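Local coordinates for tudor and KH domain-containing protein homolog (Drosophila melanogaster, PDB 5YGB) that takes part in piRNA metabolism and transposon silencing, binding the N-terminus of Piwi through its Tudor domain and probably recruiting Piwi proteins to the nuage, at residues Ile91-Val96 with Ala107-Leu112. The protein carries 1 engineered substitution. Numbering follows the deposited sequence.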
loop_
_atom_site.group_PDB
_atom_site.type_symbol
_atom_site.label_atom_id
_atom_site.label_comp_id
_atom_site.label_asym_id
_atom_site.label_seq_id
_atom_site.Cartn_x
_atom_site.Cartn_y
_atom_site.Cartn_z
ATOM N N ILE A 91 14.047 9.368 -5.860
ATOM C CA ILE A 91 13.929 8.034 -5.270
ATOM C C ILE A 91 12.493 7.547 -5.337
ATOM O O ILE A 91 11.582 8.224 -4.868
ATOM C CB ILE A 91 14.396 8.027 -3.795
ATOM C CG1 ILE A 91 15.741 8.734 -3.648
ATOM C CG2 ILE A 91 14.423 6.612 -3.223
ATOM C CD1 ILE A 91 16.886 7.984 -4.239
ATOM N N ASP A 92 12.294 6.385 -5.942
ATOM C CA ASP A 92 10.989 5.734 -6.004
ATOM C C ASP A 92 10.814 4.893 -4.729
ATOM O O ASP A 92 11.550 3.921 -4.526
ATOM C CB ASP A 92 10.913 4.873 -7.276
ATOM C CG ASP A 92 9.530 4.323 -7.556
ATOM O OD1 ASP A 92 8.579 4.647 -6.820
ATOM O OD2 ASP A 92 9.404 3.582 -8.560
ATOM N N LEU A 93 9.852 5.280 -3.889
ATOM C CA LEU A 93 9.601 4.618 -2.609
ATOM C C LEU A 93 8.295 3.849 -2.600
ATOM O O LEU A 93 7.276 4.365 -3.054
ATOM C CB LEU A 93 9.560 5.643 -1.480
ATOM C CG LEU A 93 10.861 6.368 -1.152
ATOM C CD1 LEU A 93 10.613 7.333 -0.017
ATOM C CD2 LEU A 93 11.974 5.397 -0.797
ATOM N N TYR A 94 8.331 2.631 -2.068
ATOM C CA TYR A 94 7.129 1.848 -1.792
ATOM C C TYR A 94 6.878 1.912 -0.283
ATOM O O TYR A 94 7.744 1.537 0.511
ATOM C CB TYR A 94 7.308 0.405 -2.291
ATOM C CG TYR A 94 6.248 -0.543 -1.782
ATOM C CD1 TYR A 94 4.936 -0.438 -2.224
ATOM C CD2 TYR A 94 6.554 -1.538 -0.853
ATOM C CE1 TYR A 94 3.956 -1.293 -1.749
ATOM C CE2 TYR A 94 5.581 -2.396 -0.381
ATOM C CZ TYR A 94 4.284 -2.255 -0.826
ATOM O OH TYR A 94 3.303 -3.100 -0.331
ATOM N N PHE A 95 5.713 2.409 0.128
ATOM C CA PHE A 95 5.414 2.592 1.551
ATOM C C PHE A 95 4.899 1.269 2.116
ATOM O O PHE A 95 3.735 0.910 1.951
ATOM C CB PHE A 95 4.441 3.766 1.734
ATOM C CG PHE A 95 5.099 5.095 1.493
ATOM C CD1 PHE A 95 5.313 5.558 0.208
ATOM C CD2 PHE A 95 5.583 5.840 2.547
ATOM C CE1 PHE A 95 5.949 6.767 -0.011
ATOM C CE2 PHE A 95 6.219 7.049 2.333
ATOM C CZ PHE A 95 6.400 7.509 1.051
ATOM N N VAL A 96 5.789 0.534 2.786
ATOM C CA VAL A 96 5.585 -0.875 3.087
ATOM C C VAL A 96 4.397 -1.146 4.015
ATOM O O VAL A 96 3.871 -2.254 4.021
ATOM C CB VAL A 96 6.873 -1.512 3.705
ATOM C CG1 VAL A 96 8.045 -1.407 2.741
ATOM C CG2 VAL A 96 7.226 -0.878 5.045
ATOM N N ALA A 107 16.139 14.627 0.116
ATOM C CA ALA A 107 16.042 15.573 1.220
ATOM C C ALA A 107 14.976 15.160 2.225
ATOM O O ALA A 107 15.020 15.567 3.386
ATOM C CB ALA A 107 15.754 16.972 0.702
ATOM N N ASP A 108 14.026 14.337 1.784
ATOM C CA ASP A 108 12.891 13.943 2.611
ATOM C C ASP A 108 13.010 12.520 3.173
ATOM O O ASP A 108 12.017 11.937 3.627
ATOM C CB ASP A 108 11.592 14.054 1.806
ATOM C CG ASP A 108 11.186 15.491 1.543
ATOM O OD1 ASP A 108 11.692 16.384 2.245
ATOM O OD2 ASP A 108 10.354 15.717 0.641
ATOM N N ILE A 109 14.220 11.969 3.147
ATOM C CA ILE A 109 14.460 10.579 3.525
ATOM C C ILE A 109 15.568 10.511 4.575
ATOM O O ILE A 109 16.515 11.300 4.525
ATOM C CB ILE A 109 14.856 9.745 2.293
ATOM C CG1 ILE A 109 13.743 9.831 1.245
ATOM C CG2 ILE A 109 15.148 8.311 2.675
ATOM C CD1 ILE A 109 14.118 9.250 -0.126
ATOM N N CYS A 110 15.435 9.597 5.534
ATOM C CA CYS A 110 16.492 9.281 6.500
ATOM C C CYS A 110 16.671 7.778 6.593
ATOM O O CYS A 110 15.779 7.015 6.224
ATOM C CB CYS A 110 16.169 9.813 7.902
ATOM S SG CYS A 110 16.136 11.584 8.074
ATOM N N GLU A 111 17.805 7.339 7.119
ATOM C CA GLU A 111 17.920 5.948 7.523
ATOM C C GLU A 111 16.889 5.634 8.608
ATOM O O GLU A 111 16.518 6.508 9.401
ATOM C CB GLU A 111 19.333 5.654 8.027
ATOM C CG GLU A 111 20.376 5.769 6.930
ATOM C CD GLU A 111 21.790 5.475 7.392
ATOM O OE1 GLU A 111 22.646 5.186 6.531
ATOM O OE2 GLU A 111 22.052 5.550 8.609
ATOM N N LEU A 112 16.436 4.388 8.649
ATOM C CA LEU A 112 15.440 3.963 9.630
ATOM C C LEU A 112 16.106 3.480 10.919
ATOM O O LEU A 112 16.939 2.564 10.874
ATOM C CB LEU A 112 14.567 2.854 9.033
ATOM C CG LEU A 112 13.379 2.420 9.887
ATOM C CD1 LEU A 112 12.357 3.537 9.987
ATOM C CD2 LEU A 112 12.740 1.160 9.298
#
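Ile-109 meets Ile-91 and Leu-93 chiefly through the methyl CD1, and the distances place the tight part of the contact there. That methyl lies 3.9 Å from CB of Ile-91 and 4.0 Å from CD1 of Leu-93. CG1 of Ile-91 is equally near it, at 3.9 Å, so the methyl rests against the branch point of Ile-91, whereas Leu-93 and Ile-109 come together tip to tip. The reach of Ile-109 follows from an extended side chain: chi2 of 170° carries CD1 far from its own backbone. The backbones stay well apart, with the CA atoms of Ile-91 and Ile-109 9.2 Å from each other, too far for strand pairing. Strands 89-95 and 109-111 instead belong to one antiparallel sheet, separated by 70-81 and 60-65, and its curvature brings their inner faces together, as in the SH3-like barrel of Tudor domains. Val-61 beside Ile-109 and Ala-63 beside Leu-93 continue the apolar packing. The looser side is at Ala-107 and Asp-108: Ala-107 is exposed, and the side chain of Asp-108 stays well clear of 91-96 and touches Val-64 instead. With aliphatic carbon alone meeting between the two segments, cohesion here rests on dispersion and exclusion of water.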